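Local coordinates for probable ATP-dependent kinase TDA10 (Saccharomyces cerevisiae, PDB 1ODF), which probably acts as an ATP-dependent kinase of the GLYK family, phosphorylating a substrate that has not yet been identified, at residues S5-V8 with L9-T12; L16-Y19 with I20-F24. One frame throughout, in Å; residues are numbered along the deposited sequence.

Contact 1. Residues S5-V8 with L9-T12; sequences SKTV and LDYT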
ATOM      1  N   SER A   5      -9.231  14.391  21.875  1.00 63.94           N
ATOM      2  CA  SER A   5      -9.590  14.362  20.424  1.00 64.99           C
ATOM      3  C   SER A   5      -9.354  12.981  19.815  1.00 62.74           C
ATOM      4  O   SER A   5      -8.446  12.258  20.227  1.00 63.57           O
ATOM      5  CB  SER A   5      -8.773  15.406  19.657  1.00 66.20           C
ATOM      6  OG  SER A   5      -9.095  16.719  20.087  1.00 68.95           O
ATOM      7  N   LYS A   6     -10.171  12.619  18.830  1.00 60.03           N
ATOM      8  CA  LYS A   6     -10.050  11.319  18.175  1.00 56.16           C
ATOM      9  C   LYS A   6      -8.925  11.269  17.142  1.00 52.18           C
ATOM     10  O   LYS A   6      -8.778  12.160  16.302  1.00 50.51           O
ATOM     11  CB  LYS A   6     -11.388  10.930  17.532  1.00 57.17           C
ATOM     12  CG  LYS A   6     -12.490  10.725  18.567  1.00 59.86           C
ATOM     13  CD  LYS A   6     -13.897  10.743  17.982  1.00 60.54           C
ATOM     14  CE  LYS A   6     -14.282   9.416  17.372  1.00 62.72           C
ATOM     15  NZ  LYS A   6     -15.753   9.361  17.147  1.00 63.37           N
ATOM     16  N   THR A   7      -8.127  10.212  17.230  1.00 48.11           N
ATOM     17  CA  THR A   7      -7.002   9.991  16.325  1.00 46.20           C
ATOM     18  C   THR A   7      -7.454   9.180  15.114  1.00 42.82           C
ATOM     19  O   THR A   7      -8.593   8.719  15.055  1.00 40.40           O
ATOM     20  CB  THR A   7      -5.890   9.193  17.022  1.00 45.85           C
ATOM     21  OG1 THR A   7      -6.418   7.922  17.428  1.00 47.90           O
ATOM     22  CG2 THR A   7      -5.377   9.936  18.251  1.00 42.21           C
ATOM     23  N   VAL A   8      -6.553   9.002  14.157  1.00 41.83           N
ATOM     24  CA  VAL A   8      -6.870   8.226  12.967  1.00 41.23           C
ATOM     25  C   VAL A   8      -7.305   6.833  13.407  1.00 40.10           C
ATOM     26  O   VAL A   8      -8.217   6.247  12.830  1.00 40.00           O
ATOM     27  CB  VAL A   8      -5.650   8.103  12.032  1.00 41.19           C
ATOM     28  CG1 VAL A   8      -5.226   9.469  11.544  1.00 38.12           C
ATOM     29  CG2 VAL A   8      -4.510   7.439  12.759  1.00 43.50           C
ATOM     30  N   LEU A   9      -6.655   6.325  14.450  1.00 39.30           N
ATOM     31  CA  LEU A   9      -6.955   5.006  14.998  1.00 38.33           C
ATOM     32  C   LEU A   9      -8.402   4.949  15.498  1.00 40.09           C
ATOM     33  O   LEU A   9      -9.131   3.991  15.233  1.00 37.76           O
ATOM     34  CB  LEU A   9      -6.022   4.708  16.169  1.00 37.16           C
ATOM     35  CG  LEU A   9      -5.435   3.302  16.339  1.00 39.43           C
ATOM     36  CD1 LEU A   9      -5.133   3.104  17.825  1.00 40.52           C
ATOM     37  CD2 LEU A   9      -6.382   2.218  15.859  1.00 36.82           C
ATOM     38  N   ASP A  10      -8.796   5.980  16.242  1.00 40.40           N
ATOM     39  CA  ASP A  10     -10.139   6.073  16.787  1.00 40.63           C
ATOM     40  C   ASP A  10     -11.179   5.968  15.675  1.00 39.92           C
ATOM     41  O   ASP A  10     -12.142   5.206  15.778  1.00 37.63           O
ATOM     42  CB  ASP A  10     -10.305   7.406  17.519  1.00 44.03           C
ATOM     43  CG  ASP A  10      -9.492   7.478  18.804  1.00 47.03           C
ATOM     44  OD1 ASP A  10      -9.323   8.600  19.324  1.00 48.97           O
ATOM     45  OD2 ASP A  10      -9.033   6.421  19.301  1.00 49.78           O
ATOM     46  N   TYR A  11     -10.976   6.735  14.611  1.00 37.57           N
ATOM     47  CA  TYR A  11     -11.902   6.718  13.497  1.00 37.70           C
ATOM     48  C   TYR A  11     -11.874   5.383  12.770  1.00 35.93           C
ATOM     49  O   TYR A  11     -12.918   4.847  12.397  1.00 33.34           O
ATOM     50  CB  TYR A  11     -11.574   7.839  12.515  1.00 40.21           C
ATOM     51  CG  TYR A  11     -11.973   9.205  13.012  1.00 44.86           C
ATOM     52  CD1 TYR A  11     -11.012  10.141  13.394  1.00 45.80           C
ATOM     53  CD2 TYR A  11     -13.318   9.562  13.107  1.00 46.87           C
ATOM     54  CE1 TYR A  11     -11.378  11.399  13.854  1.00 47.30           C
ATOM     55  CE2 TYR A  11     -13.697  10.815  13.565  1.00 48.10           C
ATOM     56  CZ  TYR A  11     -12.723  11.729  13.937  1.00 49.64           C
ATOM     57  OH  TYR A  11     -13.100  12.974  14.390  1.00 52.95           O
ATOM     58  N   THR A  12     -10.676   4.850  12.573  1.00 34.36           N
ATOM     59  CA  THR A  12     -10.529   3.587  11.872  1.00 35.87           C
ATOM     60  C   THR A  12     -11.219   2.419  12.594  1.00 35.75           C
ATOM     61  O   THR A  12     -11.922   1.633  11.960  1.00 35.36           O
ATOM     62  CB  THR A  12      -9.042   3.266  11.645  1.00 35.38           C
ATOM     63  OG1 THR A  12      -8.440   4.324  10.881  1.00 36.16           O
ATOM     64  CG2 THR A  12      -8.894   1.958  10.886  1.00 34.84           C
TER
HETATM   65  O   HOH W   1      -5.666   6.431  19.306  1.00 43.86           O
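T7 and D10 form a capping box at the start of helix 8-24, each side chain bonding to the backbone amide of the other residue. T7, at the N-cap, takes the amide of D10 on its hydroxyl, D10 N to T7 OG1 being 3.3 Å with an N-H...O angle of 161°. In return T7 N donates to D10 OD1 at 2.9 Å, reaching the carboxylate from above its plane. The hydroxyl can do this because chi1 of T7 (60°) sets OG1 between the backbone N and the carbonyl carbon, facing into the first turn. A water lies 2.5 Å from T7 OG1 and makes a weak bond to D10 OD2, on the exposed side of the cap.

Regular helical bonding begins directly behind the cap, with Y11 N on T7 O and T12 N on V8 O. V8 O is gripped twice, since T12 OG1 also donates to it at 2.7 Å from above the carbonyl plane; this bond satisfies the hydroxyl of a buried threonine.

Apolar contact falls to K6 and Y11, whose side chains cross at about a right angle. K6 CB lies 3.7 Å from Y11 CE1, and its bent chain (chi3 81°) carries CE over one face of the ring, 4.1 Å from CE2. NZ continues to E14, with which it forms a salt bridge.

The carboxylate of D10 at the N-terminal end of the helix would be expected to interact favourably with the helix dipole, so the cap probably fixes where the helix starts.

Contact 2. Residues L16-Y19 with I20-F24; sequences LDKY and IPEWF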
ATOM      1  N   LEU A  16     -14.335   0.213  11.310  1.00 35.96           N
ATOM      2  CA  LEU A  16     -14.236  -1.236  11.164  1.00 38.97           C
ATOM      3  C   LEU A  16     -15.093  -2.050  12.119  1.00 39.78           C
ATOM      4  O   LEU A  16     -15.585  -3.119  11.744  1.00 40.11           O
ATOM      5  CB  LEU A  16     -12.774  -1.685  11.267  1.00 37.40           C
ATOM      6  CG  LEU A  16     -11.886  -1.262  10.086  1.00 38.85           C
ATOM      7  CD1 LEU A  16     -10.460  -1.768  10.289  1.00 35.51           C
ATOM      8  CD2 LEU A  16     -12.475  -1.799   8.782  1.00 34.52           C
ATOM      9  N   ASP A  17     -15.285  -1.550  13.339  1.00 40.12           N
ATOM     10  CA  ASP A  17     -16.093  -2.259  14.331  1.00 41.88           C
ATOM     11  C   ASP A  17     -17.566  -2.283  13.942  1.00 41.71           C
ATOM     12  O   ASP A  17     -18.359  -3.034  14.512  1.00 41.58           O
ATOM     13  CB  ASP A  17     -15.932  -1.632  15.720  1.00 44.13           C
ATOM     14  CG  ASP A  17     -14.675  -2.105  16.437  1.00 46.33           C
ATOM     15  OD1 ASP A  17     -13.928  -2.938  15.869  1.00 48.13           O
ATOM     16  OD2 ASP A  17     -14.437  -1.641  17.573  1.00 47.38           O
ATOM     17  N   LYS A  18     -17.932  -1.450  12.976  1.00 41.77           N
ATOM     18  CA  LYS A  18     -19.304  -1.424  12.496  1.00 39.86           C
ATOM     19  C   LYS A  18     -19.410  -2.302  11.253  1.00 38.59           C
ATOM     20  O   LYS A  18     -20.269  -3.188  11.167  1.00 37.87           O
ATOM     21  CB  LYS A  18     -19.743   0.002  12.131  1.00 39.25           C
ATOM     22  CG  LYS A  18     -20.980   0.030  11.225  1.00 40.34           C
ATOM     23  CD  LYS A  18     -21.436   1.444  10.877  1.00 42.39           C
ATOM     24  CE  LYS A  18     -22.540   1.435   9.807  1.00 44.16           C
ATOM     25  NZ  LYS A  18     -23.763   0.670  10.208  1.00 46.09           N
ATOM     26  N   TYR A  19     -18.514  -2.067  10.300  1.00 35.00           N
ATOM     27  CA  TYR A  19     -18.564  -2.800   9.046  1.00 34.80           C
ATOM     28  C   TYR A  19     -18.126  -4.258   9.011  1.00 33.99           C
ATOM     29  O   TYR A  19     -18.714  -5.049   8.274  1.00 32.30           O
ATOM     30  CB  TYR A  19     -17.841  -2.008   7.955  1.00 34.33           C
ATOM     31  CG  TYR A  19     -18.631  -0.799   7.501  1.00 35.69           C
ATOM     32  CD1 TYR A  19     -18.493   0.436   8.137  1.00 36.56           C
ATOM     33  CD2 TYR A  19     -19.566  -0.907   6.468  1.00 35.08           C
ATOM     34  CE1 TYR A  19     -19.275   1.540   7.755  1.00 36.55           C
ATOM     35  CE2 TYR A  19     -20.346   0.179   6.081  1.00 36.71           C
ATOM     36  CZ  TYR A  19     -20.197   1.398   6.726  1.00 36.14           C
ATOM     37  OH  TYR A  19     -20.968   2.461   6.330  1.00 34.70           O
ATOM     38  N   ILE A  20     -17.114  -4.625   9.791  1.00 33.50           N
ATOM     39  CA  ILE A  20     -16.665  -6.008   9.783  1.00 33.25           C
ATOM     40  C   ILE A  20     -17.767  -6.938  10.290  1.00 34.01           C
ATOM     41  O   ILE A  20     -18.073  -7.949   9.648  1.00 34.55           O
ATOM     42  CB  ILE A  20     -15.357  -6.178  10.581  1.00 30.78           C
ATOM     43  CG1 ILE A  20     -14.196  -5.598   9.749  1.00 28.48           C
ATOM     44  CG2 ILE A  20     -15.107  -7.657  10.890  1.00 31.05           C
ATOM     45  CD1 ILE A  20     -12.836  -5.599  10.437  1.00 28.16           C
ATOM     46  N   PRO A  21     -18.393  -6.604  11.433  1.00 33.16           N
ATOM     47  CA  PRO A  21     -19.465  -7.460  11.946  1.00 33.48           C
ATOM     48  C   PRO A  21     -20.603  -7.571  10.920  1.00 34.01           C
ATOM     49  O   PRO A  21     -21.205  -8.636  10.757  1.00 32.44           O
ATOM     50  CB  PRO A  21     -19.891  -6.743  13.223  1.00 33.36           C
ATOM     51  CG  PRO A  21     -18.581  -6.137  13.699  1.00 34.52           C
ATOM     52  CD  PRO A  21     -18.046  -5.558  12.413  1.00 34.33           C
ATOM     53  N   GLU A  22     -20.884  -6.468  10.230  1.00 32.71           N
ATOM     54  CA  GLU A  22     -21.924  -6.455   9.211  1.00 33.88           C
ATOM     55  C   GLU A  22     -21.550  -7.357   8.030  1.00 33.81           C
ATOM     56  O   GLU A  22     -22.421  -7.931   7.371  1.00 34.53           O
ATOM     57  CB  GLU A  22     -22.196  -5.020   8.746  1.00 34.62           C
ATOM     58  CG  GLU A  22     -23.132  -4.257   9.694  1.00 34.83           C
ATOM     59  CD  GLU A  22     -23.332  -2.793   9.314  1.00 38.77           C
ATOM     60  OE1 GLU A  22     -23.161  -2.443   8.123  1.00 38.94           O
ATOM     61  OE2 GLU A  22     -23.678  -1.987  10.212  1.00 40.45           O
ATOM     62  N   TRP A  23     -20.256  -7.482   7.755  1.00 32.61           N
ATOM     63  CA  TRP A  23     -19.818  -8.358   6.684  1.00 32.25           C
ATOM     64  C   TRP A  23     -20.010  -9.823   7.123  1.00 33.55           C
ATOM     65  O   TRP A  23     -20.467 -10.657   6.345  1.00 31.59           O
ATOM     66  CB  TRP A  23     -18.347  -8.104   6.356  1.00 32.55           C
ATOM     67  CG  TRP A  23     -17.688  -9.254   5.629  1.00 29.97           C
ATOM     68  CD1 TRP A  23     -16.828 -10.178   6.160  1.00 29.98           C
ATOM     69  CD2 TRP A  23     -17.829  -9.583   4.243  1.00 29.61           C
ATOM     70  NE1 TRP A  23     -16.416 -11.064   5.185  1.00 30.16           N
ATOM     71  CE2 TRP A  23     -17.014 -10.724   3.999  1.00 30.82           C
ATOM     72  CE3 TRP A  23     -18.564  -9.030   3.180  1.00 26.08           C
ATOM     73  CZ2 TRP A  23     -16.911 -11.316   2.731  1.00 27.04           C
ATOM     74  CZ3 TRP A  23     -18.466  -9.618   1.922  1.00 26.79           C
ATOM     75  CH2 TRP A  23     -17.640 -10.754   1.709  1.00 29.06           C
ATOM     76  N   PHE A  24     -19.662 -10.126   8.374  1.00 33.83           N
ATOM     77  CA  PHE A  24     -19.809 -11.484   8.895  1.00 35.12           C
ATOM     78  C   PHE A  24     -21.288 -11.896   8.995  1.00 36.21           C
ATOM     79  O   PHE A  24     -21.627 -13.067   8.846  1.00 33.30           O
ATOM     80  CB  PHE A  24     -19.118 -11.595  10.257  1.00 34.04           C
ATOM     81  CG  PHE A  24     -17.613 -11.623  10.168  1.00 34.85           C
ATOM     82  CD1 PHE A  24     -16.828 -11.042  11.159  1.00 33.53           C
ATOM     83  CD2 PHE A  24     -16.978 -12.241   9.092  1.00 32.48           C
ATOM     84  CE1 PHE A  24     -15.425 -11.074  11.080  1.00 33.79           C
ATOM     85  CE2 PHE A  24     -15.574 -12.279   9.004  1.00 34.29           C
ATOM     86  CZ  PHE A  24     -14.799 -11.696   9.998  1.00 32.71           C
TER
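L16 and I20, one turn apart on helix 8-24, make the close apolar side of this contact: I20 CD1 lies 4.0 Å from L16 CB, and the backbone behind them is tied by I20 N to L16 O at 2.9 Å. P21 has no amide hydrogen to give to D17 O; its ring sits there instead, CG 3.2 Å from that oxygen, and the helix kinks. The next bond, E22 N to K18 O, is weak at 3.5 Å, before W23 N returns to Y19 O at 2.9 Å.

Facing solvent, exposed K18 reaches E22 in an i to i+4 salt bridge. With CG anti to the backbone N (chi1 162°), the lysine chain runs out straight and bends at chi4, bringing NZ to 2.7 Å from E22 OE2 on its syn lone pair. A glutamine in place of E22 would probably leave the ammonium of K18 without its opposite charge and freer to swing into solvent.

On the buried side, L16 and I20 pack against helix 44-59 through I51, L55 and Y59, and both touch L205 of strand 204-211. I20 also meets I34 and W23 meets L32, both on strand 32-37.

How the contacts relate
Contact 1 opens helix 8-24 and contact 2 closes it, their centres about 17 Å apart, with no side chain of one touching the other. Contact 1 is at the surface and contact 2 partly buried, yet they share neighbours: each places residues on helix 44-59 and strand 204-211, so the helix is held along its length. Contact 1 also meets strands 269-275 and 281-287, whereas contact 2 reaches strand 32-37, which leads into the predicted ATP-binding P-loop. The side chain of V8 is about 7 Å from G43 in this loop, and that of L16 about 12 Å from that of K44, so contact 1 lies near the predicted nucleotide site, while contact 2 is farther off.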